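Local coordinates for dehydrogenase (Thermotoga maritima, PDB 3EZY), which catalyses the NAD(+)-dependent oxidation of myo-inositol to scyllo-inosose, probably as part of a myo-inositol degradation pathway, at residues A[187-192]-A[215-220]; A[316-321]-A[329-334]; A[146-151]-A[179-184]. All coordinates share one frame; numbering follows the deposited sequence.

Contact 1: residues A[187-192]-A[215-220]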
loop_
_atom_site.group_PDB
_atom_site.type_symbol
_atom_site.label_atom_id
_atom_site.label_comp_id
_atom_site.label_asym_id
_atom_site.label_seq_id
_atom_site.Cartn_x
_atom_site.Cartn_y
_atom_site.Cartn_z
ATOM N N GLU A 187 24.569 15.318 -10.988
ATOM C CA GLU A 187 25.066 16.137 -12.093
ATOM C C GLU A 187 24.384 17.479 -12.078
ATOM O O GLU A 187 23.401 17.687 -11.342
ATOM C CB GLU A 187 24.837 15.480 -13.452
ATOM C CG GLU A 187 23.386 15.112 -13.673
ATOM C CD GLU A 187 23.079 14.666 -15.103
ATOM O OE1 GLU A 187 23.629 15.275 -16.057
ATOM O OE2 GLU A 187 22.233 13.756 -15.258
ATOM N N GLU A 188 24.891 18.372 -12.913
ATOM C CA GLU A 188 24.406 19.737 -12.949
ATOM C C GLU A 188 23.229 19.915 -13.869
ATOM O O GLU A 188 23.082 19.202 -14.879
ATOM C CB GLU A 188 25.535 20.710 -13.354
ATOM C CG GLU A 188 26.734 20.697 -12.364
ATOM C CD GLU A 188 26.375 21.212 -10.966
ATOM O OE1 GLU A 188 25.356 21.923 -10.802
ATOM O OE2 GLU A 188 27.127 20.930 -10.025
ATOM N N VAL A 189 22.395 20.882 -13.504
ATOM C CA VAL A 189 21.353 21.418 -14.384
ATOM C C VAL A 189 21.905 22.478 -15.352
ATOM O O VAL A 189 22.660 23.373 -14.960
ATOM C CB VAL A 189 20.262 22.080 -13.575
ATOM C CG1 VAL A 189 19.138 22.630 -14.495
ATOM C CG2 VAL A 189 19.736 21.124 -12.560
ATOM N N GLU A 190 21.483 22.438 -16.603
ATOM C CA GLU A 190 22.004 23.390 -17.556
ATOM C C GLU A 190 20.973 24.409 -17.963
ATOM O O GLU A 190 21.326 25.527 -18.319
ATOM C CB GLU A 190 22.467 22.643 -18.794
ATOM C CG GLU A 190 23.176 21.361 -18.425
ATOM C CD GLU A 190 24.680 21.447 -18.571
ATOM O OE1 GLU A 190 25.364 22.031 -17.691
ATOM O OE2 GLU A 190 25.172 20.906 -19.578
ATOM N N GLU A 191 19.696 24.016 -17.897
ATOM C CA GLU A 191 18.606 24.844 -18.354
ATOM C C GLU A 191 17.322 24.637 -17.522
ATOM O O GLU A 191 17.048 23.535 -17.055
ATOM C CB GLU A 191 18.348 24.461 -19.814
ATOM C CG GLU A 191 17.571 25.425 -20.622
ATOM C CD GLU A 191 17.880 25.238 -22.105
ATOM O OE1 GLU A 191 17.713 26.212 -22.867
ATOM O OE2 GLU A 191 18.304 24.123 -22.492
ATOM N N VAL A 192 16.528 25.683 -17.367
ATOM C CA VAL A 192 15.342 25.616 -16.554
ATOM C C VAL A 192 14.176 26.319 -17.254
ATOM O O VAL A 192 14.366 27.338 -17.922
ATOM C CB VAL A 192 15.628 26.319 -15.210
ATOM C CG1 VAL A 192 14.396 26.618 -14.460
ATOM C CG2 VAL A 192 16.597 25.485 -14.355
ATOM N N VAL A 215 8.528 23.586 -12.385
ATOM C CA VAL A 215 9.834 23.920 -12.927
ATOM C C VAL A 215 10.421 22.700 -13.649
ATOM O O VAL A 215 10.497 21.607 -13.083
ATOM C CB VAL A 215 10.832 24.341 -11.815
ATOM C CG1 VAL A 215 12.232 24.502 -12.396
ATOM C CG2 VAL A 215 10.402 25.633 -11.135
ATOM N N VAL A 216 10.793 22.866 -14.903
ATOM C CA VAL A 216 11.407 21.804 -15.667
ATOM C C VAL A 216 12.902 22.021 -15.676
ATOM O O VAL A 216 13.368 23.143 -15.875
ATOM C CB VAL A 216 10.947 21.829 -17.147
ATOM C CG1 VAL A 216 11.673 20.719 -17.958
ATOM C CG2 VAL A 216 9.454 21.683 -17.231
ATOM N N LEU A 217 13.654 20.938 -15.486
ATOM C CA LEU A 217 15.107 20.966 -15.434
ATOM C C LEU A 217 15.634 20.099 -16.572
ATOM O O LEU A 217 15.145 18.999 -16.779
ATOM C CB LEU A 217 15.620 20.357 -14.128
ATOM C CG LEU A 217 14.949 20.819 -12.832
ATOM C CD1 LEU A 217 15.501 19.978 -11.647
ATOM C CD2 LEU A 217 15.214 22.310 -12.606
ATOM N N ARG A 218 16.620 20.606 -17.307
ATOM C CA ARG A 218 17.404 19.787 -18.206
ATOM C C ARG A 218 18.820 19.650 -17.634
ATOM O O ARG A 218 19.577 20.656 -17.453
ATOM C CB ARG A 218 17.444 20.382 -19.615
ATOM C CG ARG A 218 18.548 19.781 -20.457
ATOM C CD ARG A 218 18.532 20.305 -21.888
ATOM N NE ARG A 218 17.403 19.779 -22.639
ATOM C CZ ARG A 218 17.413 18.622 -23.296
ATOM N NH1 ARG A 218 18.506 17.858 -23.301
ATOM N NH2 ARG A 218 16.329 18.228 -23.942
ATOM N N PHE A 219 19.190 18.415 -17.355
ATOM C CA PHE A 219 20.514 18.121 -16.824
ATOM C C PHE A 219 21.552 17.915 -17.925
ATOM O O PHE A 219 21.234 17.618 -19.084
ATOM C CB PHE A 219 20.465 16.862 -15.982
ATOM C CG PHE A 219 19.609 16.982 -14.754
ATOM C CD1 PHE A 219 20.177 17.381 -13.536
ATOM C CD2 PHE A 219 18.230 16.696 -14.822
ATOM C CE1 PHE A 219 19.402 17.454 -12.381
ATOM C CE2 PHE A 219 17.438 16.779 -13.694
ATOM C CZ PHE A 219 18.005 17.166 -12.467
ATOM N N LYS A 220 22.812 18.041 -17.533
ATOM C CA LYS A 220 23.948 17.873 -18.441
ATOM C C LYS A 220 23.849 16.615 -19.310
ATOM O O LYS A 220 24.119 16.675 -20.495
ATOM C CB LYS A 220 25.225 17.853 -17.604
ATOM C CG LYS A 220 26.508 17.628 -18.354
ATOM C CD LYS A 220 27.676 17.713 -17.345
ATOM C CE LYS A 220 28.889 16.903 -17.800
ATOM N NZ LYS A 220 29.419 17.513 -19.073
#
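A classic beta bulge marks the pairing of antiparallel strands 189-197 and 212-219: Glu190 and Glu191 both face Arg218, shifting the register by one residue. Arg218 O accepts a nearly straight bond from Glu190 N (2.7 Å, 176° at the hydrogen) and a weak one from Glu191 N at 3.4 Å. Pairing resumes with Arg218 N to Glu191 O at 3.0 Å, and Lys220 N to Glu188 O (2.9 Å) closes the other end. Valines and leucine suit the face under helices 174-185 and 306-325: Val192 CG2 lies beside Leu217 CD2 at 3.9 Å, and Val189 CG2 reaches Phe219 CE1 at 3.7 Å. With CG wedged between backbone N and carbonyl carbon (chi1 55°), Glu187 crosses Phe219 at about a right angle, its CD 3.5 Å from Phe219 CB, while Glu187 OE2 hydrogen-bonds Ser221 OG. On the other face, Glu191 and Arg218 run side by side, but Glu191 OE2 stays 4.4 Å from Arg218 NE, beyond a salt bridge; the guanidinium instead pairs with Asp195 of the second subunit. Nearby Glu191 would thus add a longer-range, probably favourable field to a charge whose direct partner lies across the interface.

Contact 2: residues A[316-321]-A[329-334]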
loop_
_atom_site.group_PDB
_atom_site.type_symbol
_atom_site.label_atom_id
_atom_site.label_comp_id
_atom_site.label_asym_id
_atom_site.label_seq_id
_atom_site.Cartn_x
_atom_site.Cartn_y
_atom_site.Cartn_z
ATOM N N GLY A 316 17.427 29.283 -8.823
ATOM C CA GLY A 316 16.290 30.129 -8.469
ATOM C C GLY A 316 16.195 31.383 -9.359
ATOM O O GLY A 316 15.122 31.745 -9.813
ATOM N N TYR A 317 17.317 32.068 -9.568
ATOM C CA TYR A 317 17.322 33.228 -10.431
ATOM C C TYR A 317 16.966 32.880 -11.877
ATOM O O TYR A 317 16.231 33.645 -12.540
ATOM C CB TYR A 317 18.657 33.974 -10.304
ATOM C CG TYR A 317 18.600 34.929 -9.123
ATOM C CD1 TYR A 317 17.599 35.890 -9.048
ATOM C CD2 TYR A 317 19.482 34.839 -8.079
ATOM C CE1 TYR A 317 17.501 36.753 -7.950
ATOM C CE2 TYR A 317 19.417 35.705 -6.996
ATOM C CZ TYR A 317 18.426 36.651 -6.928
ATOM O OH TYR A 317 18.327 37.531 -5.844
ATOM N N ALA A 318 17.481 31.755 -12.374
ATOM C CA ALA A 318 17.096 31.277 -13.726
ATOM C C ALA A 318 15.596 31.022 -13.843
ATOM O O ALA A 318 14.974 31.381 -14.846
ATOM C CB ALA A 318 17.897 29.990 -14.114
ATOM N N ALA A 319 15.010 30.364 -12.841
ATOM C CA ALA A 319 13.557 30.155 -12.807
ATOM C C ALA A 319 12.756 31.452 -12.732
ATOM O O ALA A 319 11.699 31.572 -13.382
ATOM C CB ALA A 319 13.137 29.204 -11.626
ATOM N N LYS A 320 13.229 32.419 -11.942
ATOM C CA LYS A 320 12.511 33.693 -11.852
ATOM C C LYS A 320 12.520 34.371 -13.212
ATOM O O LYS A 320 11.489 34.874 -13.668
ATOM C CB LYS A 320 13.138 34.653 -10.827
ATOM C CG LYS A 320 12.829 34.355 -9.387
ATOM C CD LYS A 320 13.646 35.301 -8.437
ATOM C CE LYS A 320 12.965 36.671 -8.376
ATOM N NZ LYS A 320 13.056 37.292 -7.004
ATOM N N LYS A 321 13.670 34.358 -13.868
ATOM C CA LYS A 321 13.767 34.911 -15.249
ATOM C C LYS A 321 12.908 34.128 -16.274
ATOM O O LYS A 321 12.174 34.710 -17.049
ATOM C CB LYS A 321 15.218 34.967 -15.692
ATOM C CG LYS A 321 15.521 35.685 -17.060
ATOM C CD LYS A 321 16.988 35.311 -17.423
ATOM C CE LYS A 321 17.648 36.228 -18.423
ATOM N NZ LYS A 321 17.060 37.589 -18.305
ATOM N N VAL A 329 15.580 29.063 -19.748
ATOM C CA VAL A 329 16.716 29.923 -19.408
ATOM C C VAL A 329 17.924 29.058 -19.045
ATOM O O VAL A 329 17.830 28.197 -18.174
ATOM C CB VAL A 329 16.357 30.890 -18.235
ATOM C CG1 VAL A 329 17.573 31.604 -17.721
ATOM C CG2 VAL A 329 15.290 31.918 -18.694
ATOM N N LYS A 330 19.043 29.281 -19.732
ATOM C CA LYS A 330 20.322 28.639 -19.437
ATOM C C LYS A 330 21.010 29.219 -18.214
ATOM O O LYS A 330 21.020 30.428 -18.006
ATOM C CB LYS A 330 21.251 28.778 -20.632
ATOM C CG LYS A 330 20.736 28.055 -21.854
ATOM C CD LYS A 330 21.785 28.105 -22.943
ATOM C CE LYS A 330 21.225 27.547 -24.242
ATOM N NZ LYS A 330 21.094 26.066 -24.153
ATOM N N LEU A 331 21.578 28.359 -17.383
ATOM C CA LEU A 331 22.289 28.846 -16.192
ATOM C C LEU A 331 23.333 29.925 -16.517
ATOM O O LEU A 331 23.488 30.880 -15.765
ATOM C CB LEU A 331 22.909 27.709 -15.388
ATOM C CG LEU A 331 22.156 27.468 -14.080
ATOM C CD1 LEU A 331 20.792 26.915 -14.438
ATOM C CD2 LEU A 331 22.937 26.530 -13.192
ATOM N N GLU A 332 24.034 29.774 -17.636
ATOM C CA GLU A 332 24.957 30.807 -18.105
ATOM C C GLU A 332 24.390 32.234 -18.165
ATOM O O GLU A 332 25.091 33.177 -17.827
ATOM C CB GLU A 332 25.539 30.434 -19.463
ATOM C CG GLU A 332 26.102 29.045 -19.457
ATOM C CD GLU A 332 27.534 28.998 -19.968
ATOM O OE1 GLU A 332 27.720 28.636 -21.163
ATOM O OE2 GLU A 332 28.462 29.324 -19.168
ATOM N N GLU A 333 23.145 32.419 -18.589
ATOM C CA GLU A 333 22.621 33.778 -18.678
ATOM C C GLU A 333 22.474 34.379 -17.302
ATOM O O GLU A 333 22.110 35.543 -17.150
ATOM C CB GLU A 333 21.246 33.824 -19.348
ATOM C CG GLU A 333 20.963 32.763 -20.384
ATOM C CD GLU A 333 19.517 32.876 -20.913
ATOM O OE1 GLU A 333 19.016 31.905 -21.560
ATOM O OE2 GLU A 333 18.905 33.949 -20.672
ATOM N N VAL A 334 22.690 33.575 -16.274
ATOM C CA VAL A 334 22.508 34.100 -14.930
ATOM C C VAL A 334 23.843 34.111 -14.159
ATOM O O VAL A 334 23.975 34.772 -13.127
ATOM C CB VAL A 334 21.381 33.321 -14.203
ATOM C CG1 VAL A 334 21.858 31.939 -13.811
ATOM C CG2 VAL A 334 20.899 34.078 -13.032
#
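Glu333 OE1 accepts a hydrogen bond from Lys330 N at 3.2 Å, the donor standing 54° out of the carboxylate plane, and the same carboxylate lies against Lys321 of the helix. Its other oxygen, OE2, forms a salt bridge with Arg327. Glu333 reaches back over its own turn on a chain extended beyond CG, and a glutamate has the length to do so. Lys321 crosses it at about a right angle, touching Glu333 OE2 with CE at 3.4 Å. Lys321 NZ remains 4.7 Å from Glu333 OE2 and has a long, weak ion pair with Glu325.

The rest of the contact is apolar and fastens the C-terminal tail to helix 306-325. Val329, on the short edge strand, points at the helix and spreads its two methyls against the aliphatic part of Lys321, Val329 CG1 lying 3.8 Å from Lys321 CD. Beside it, Ala318 CB meets Val329 CG1 at 4.0 Å and Leu331 CD1 at 4.2 Å; so small a side chain lets the branched residues settle close to the helix backbone. Farther along, Val334 CG2 approaches Tyr317 CB, though the exact place of this valine is doubtful; the tyrosine ring leads away, and its OH hydrogen-bonds Leu99 O.

No hydrogen bond joins the two segments. Their cohesion therefore rests on apolar packing, with Lys321 contributing its methylenes, and the Glu333 carboxylate, already engaged with Arg327 and Lys330, would feel Lys321 mainly as a nearby positive field.

Contact 3: residues A[146-151]-A[179-184]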
loop_
_atom_site.group_PDB
_atom_site.type_symbol
_atom_site.label_atom_id
_atom_site.label_comp_id
_atom_site.label_asym_id
_atom_site.label_seq_id
_atom_site.Cartn_x
_atom_site.Cartn_y
_atom_site.Cartn_z
ATOM N N HIS A 146 16.829 8.842 -16.131
ATOM C CA HIS A 146 16.219 9.504 -17.281
ATOM C C HIS A 146 15.293 10.656 -16.854
ATOM O O HIS A 146 15.320 11.753 -17.411
ATOM C CB HIS A 146 15.439 8.458 -18.103
ATOM C CG HIS A 146 16.335 7.497 -18.854
ATOM N ND1 HIS A 146 15.844 6.531 -19.707
ATOM C CD2 HIS A 146 17.686 7.394 -18.905
ATOM C CE1 HIS A 146 16.852 5.838 -20.217
ATOM N NE2 HIS A 146 17.986 6.343 -19.750
ATOM N N VAL A 147 14.461 10.409 -15.852
ATOM C CA VAL A 147 13.504 11.449 -15.439
ATOM C C VAL A 147 13.423 11.557 -13.932
ATOM O O VAL A 147 13.286 10.535 -13.226
ATOM C CB VAL A 147 12.099 11.101 -15.934
ATOM C CG1 VAL A 147 11.050 12.144 -15.395
ATOM C CG2 VAL A 147 12.086 11.067 -17.429
ATOM N N LEU A 148 13.501 12.789 -13.444
ATOM C CA LEU A 148 13.340 13.111 -12.017
ATOM C C LEU A 148 11.988 13.759 -11.798
ATOM O O LEU A 148 11.610 14.672 -12.544
ATOM C CB LEU A 148 14.407 14.120 -11.553
ATOM C CG LEU A 148 14.343 14.717 -10.126
ATOM C CD1 LEU A 148 14.526 13.670 -9.034
ATOM C CD2 LEU A 148 15.369 15.901 -9.937
ATOM N N ARG A 149 11.300 13.357 -10.735
ATOM C CA ARG A 149 10.100 14.057 -10.304
ATOM C C ARG A 149 10.162 14.409 -8.821
ATOM O O ARG A 149 10.414 13.531 -7.986
ATOM C CB ARG A 149 8.903 13.170 -10.517
ATOM C CG ARG A 149 7.621 13.782 -10.031
ATOM C CD ARG A 149 7.084 13.184 -8.734
ATOM N NE ARG A 149 5.793 13.804 -8.380
ATOM C CZ ARG A 149 4.590 13.269 -8.655
ATOM N NH1 ARG A 149 4.502 12.093 -9.311
ATOM N NH2 ARG A 149 3.466 13.931 -8.302
ATOM N N ILE A 150 9.897 15.675 -8.500
ATOM C CA ILE A 150 9.806 16.112 -7.120
ATOM C C ILE A 150 8.526 16.893 -6.917
ATOM O O ILE A 150 8.197 17.812 -7.673
ATOM C CB ILE A 150 11.014 17.003 -6.718
ATOM C CG1 ILE A 150 12.335 16.230 -6.875
ATOM C CG2 ILE A 150 10.810 17.632 -5.297
ATOM C CD1 ILE A 150 13.588 17.085 -6.627
ATOM N N THR A 151 7.790 16.524 -5.885
ATOM C CA THR A 151 6.624 17.307 -5.487
ATOM C C THR A 151 6.939 17.777 -4.103
ATOM O O THR A 151 7.326 16.962 -3.269
ATOM C CB THR A 151 5.386 16.407 -5.443
ATOM O OG1 THR A 151 5.096 15.978 -6.776
ATOM C CG2 THR A 151 4.172 17.124 -4.813
ATOM N N ASP A 179 18.388 22.013 -4.849
ATOM C CA ASP A 179 19.500 21.338 -4.207
ATOM C C ASP A 179 19.253 19.819 -4.252
ATOM O O ASP A 179 20.169 19.024 -4.560
ATOM C CB ASP A 179 19.679 21.799 -2.743
ATOM C CG ASP A 179 20.820 21.059 -2.048
ATOM O OD1 ASP A 179 22.015 21.319 -2.404
ATOM O OD2 ASP A 179 20.529 20.141 -1.224
ATOM N N MET A 180 18.017 19.409 -3.955
ATOM C CA MET A 180 17.726 17.969 -3.928
ATOM C C MET A 180 17.986 17.335 -5.314
ATOM O O MET A 180 18.551 16.202 -5.446
ATOM C CB MET A 180 16.284 17.731 -3.475
ATOM C CG MET A 180 15.934 16.266 -3.146
ATOM S SD MET A 180 16.911 15.317 -1.937
ATOM C CE MET A 180 17.063 16.612 -0.699
ATOM N N ALA A 181 17.573 18.065 -6.340
ATOM C CA ALA A 181 17.807 17.637 -7.705
ATOM C C ALA A 181 19.261 17.338 -8.000
ATOM O O ALA A 181 19.568 16.307 -8.598
ATOM C CB ALA A 181 17.245 18.695 -8.712
ATOM N N ARG A 182 20.155 18.268 -7.642
ATOM C CA ARG A 182 21.579 18.115 -7.871
ATOM C C ARG A 182 22.100 16.958 -7.025
ATOM O O ARG A 182 22.876 16.150 -7.500
ATOM C CB ARG A 182 22.342 19.392 -7.471
ATOM C CG ARG A 182 21.986 20.590 -8.368
ATOM C CD ARG A 182 22.793 21.846 -7.972
ATOM N NE ARG A 182 24.230 21.645 -8.118
ATOM C CZ ARG A 182 25.108 21.564 -7.123
ATOM N NH1 ARG A 182 24.711 21.650 -5.856
ATOM N NH2 ARG A 182 26.405 21.383 -7.408
ATOM N N TYR A 183 21.676 16.901 -5.770
ATOM C CA TYR A 183 22.135 15.867 -4.855
ATOM C C TYR A 183 21.711 14.469 -5.309
ATOM O O TYR A 183 22.513 13.525 -5.272
ATOM C CB TYR A 183 21.505 16.151 -3.525
ATOM C CG TYR A 183 21.731 15.161 -2.428
ATOM C CD1 TYR A 183 23.019 14.882 -1.929
ATOM C CD2 TYR A 183 20.632 14.579 -1.799
ATOM C CE1 TYR A 183 23.183 13.997 -0.869
ATOM C CE2 TYR A 183 20.789 13.716 -0.766
ATOM C CZ TYR A 183 22.046 13.424 -0.311
ATOM O OH TYR A 183 22.122 12.554 0.733
ATOM N N ILE A 184 20.459 14.337 -5.743
ATOM C CA ILE A 184 19.954 13.027 -6.172
ATOM C C ILE A 184 20.556 12.608 -7.523
ATOM O O ILE A 184 20.924 11.458 -7.705
ATOM C CB ILE A 184 18.416 13.009 -6.332
ATOM C CG1 ILE A 184 17.684 13.341 -5.007
ATOM C CG2 ILE A 184 17.924 11.673 -6.993
ATOM C CD1 ILE A 184 17.912 12.415 -3.882
#
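Leu148 and Ala181 make the tight part of this buried contact. The CD2 methyl of Leu148 comes within 3.6 Å of Ala181 CB and lies almost as near to Ala181 CA, because alanine offers little bulk between the methyl and the helix backbone. Leucine gets there with CG anti to the backbone N (chi1 174°), which carries both methyls out from the strand. The packing is slacker on the two flanks: Leu148 CD1 stands 4.4 Å from Ile184 CG2, and Ile150 CD1 is 4.2 Å from Met180 CB. Ile150 and Met180 cross at about a right angle, and the Met180 chain, bent at chi2 and chi3, leads its end away from the strand; the side chain also touches Phe130 and Ile241.

This is helix-on-sheet packing in the C-terminal domain of the Gfo/Idh/MocA family. Helix 174-185 runs obliquely antiparallel over strand 145-153, the local segment axes 10.0 Å apart at closest approach and 144° apart in direction, and alternate strand residues Leu148 and Ile150 face it.

Arg149 and Thr151 turn to the opposite face, where their polar chemistry replaces methyl packing. There Arg149 grips Thr151 OG1 side-on, in its guanidinium plane, through NE at 2.8 Å and NH2 at 3.0 Å. Asp228 also bonds that hydroxyl, and Arg149 NH2 forms a salt bridge with Glu242 of the second subunit.

All three contacts reach one mixed sheet. Contact 1, centred about 11 Å from the centre of contact 2 and about 10 Å from that of contact 3, touches both. Toward contact 2 the sheet continues through probable hydrogen bonds, Val329 N with Val192 O at 2.8 Å and Leu331 N with Glu190 O at 3.0 Å. Toward contact 3 the join is mixed: Leu217 CD1 meets Ala181 CB at 3.6 Å, and Arg182 NH2 forms a salt bridge with Glu188 OE2 at 2.8 Å. Contacts 2 and 3 do not touch, their nearest atoms being about 7 Å apart. Contacts 1 and 3 meet the second subunit; the NAD-binding Rossmann fold is built on a separate, parallel sheet.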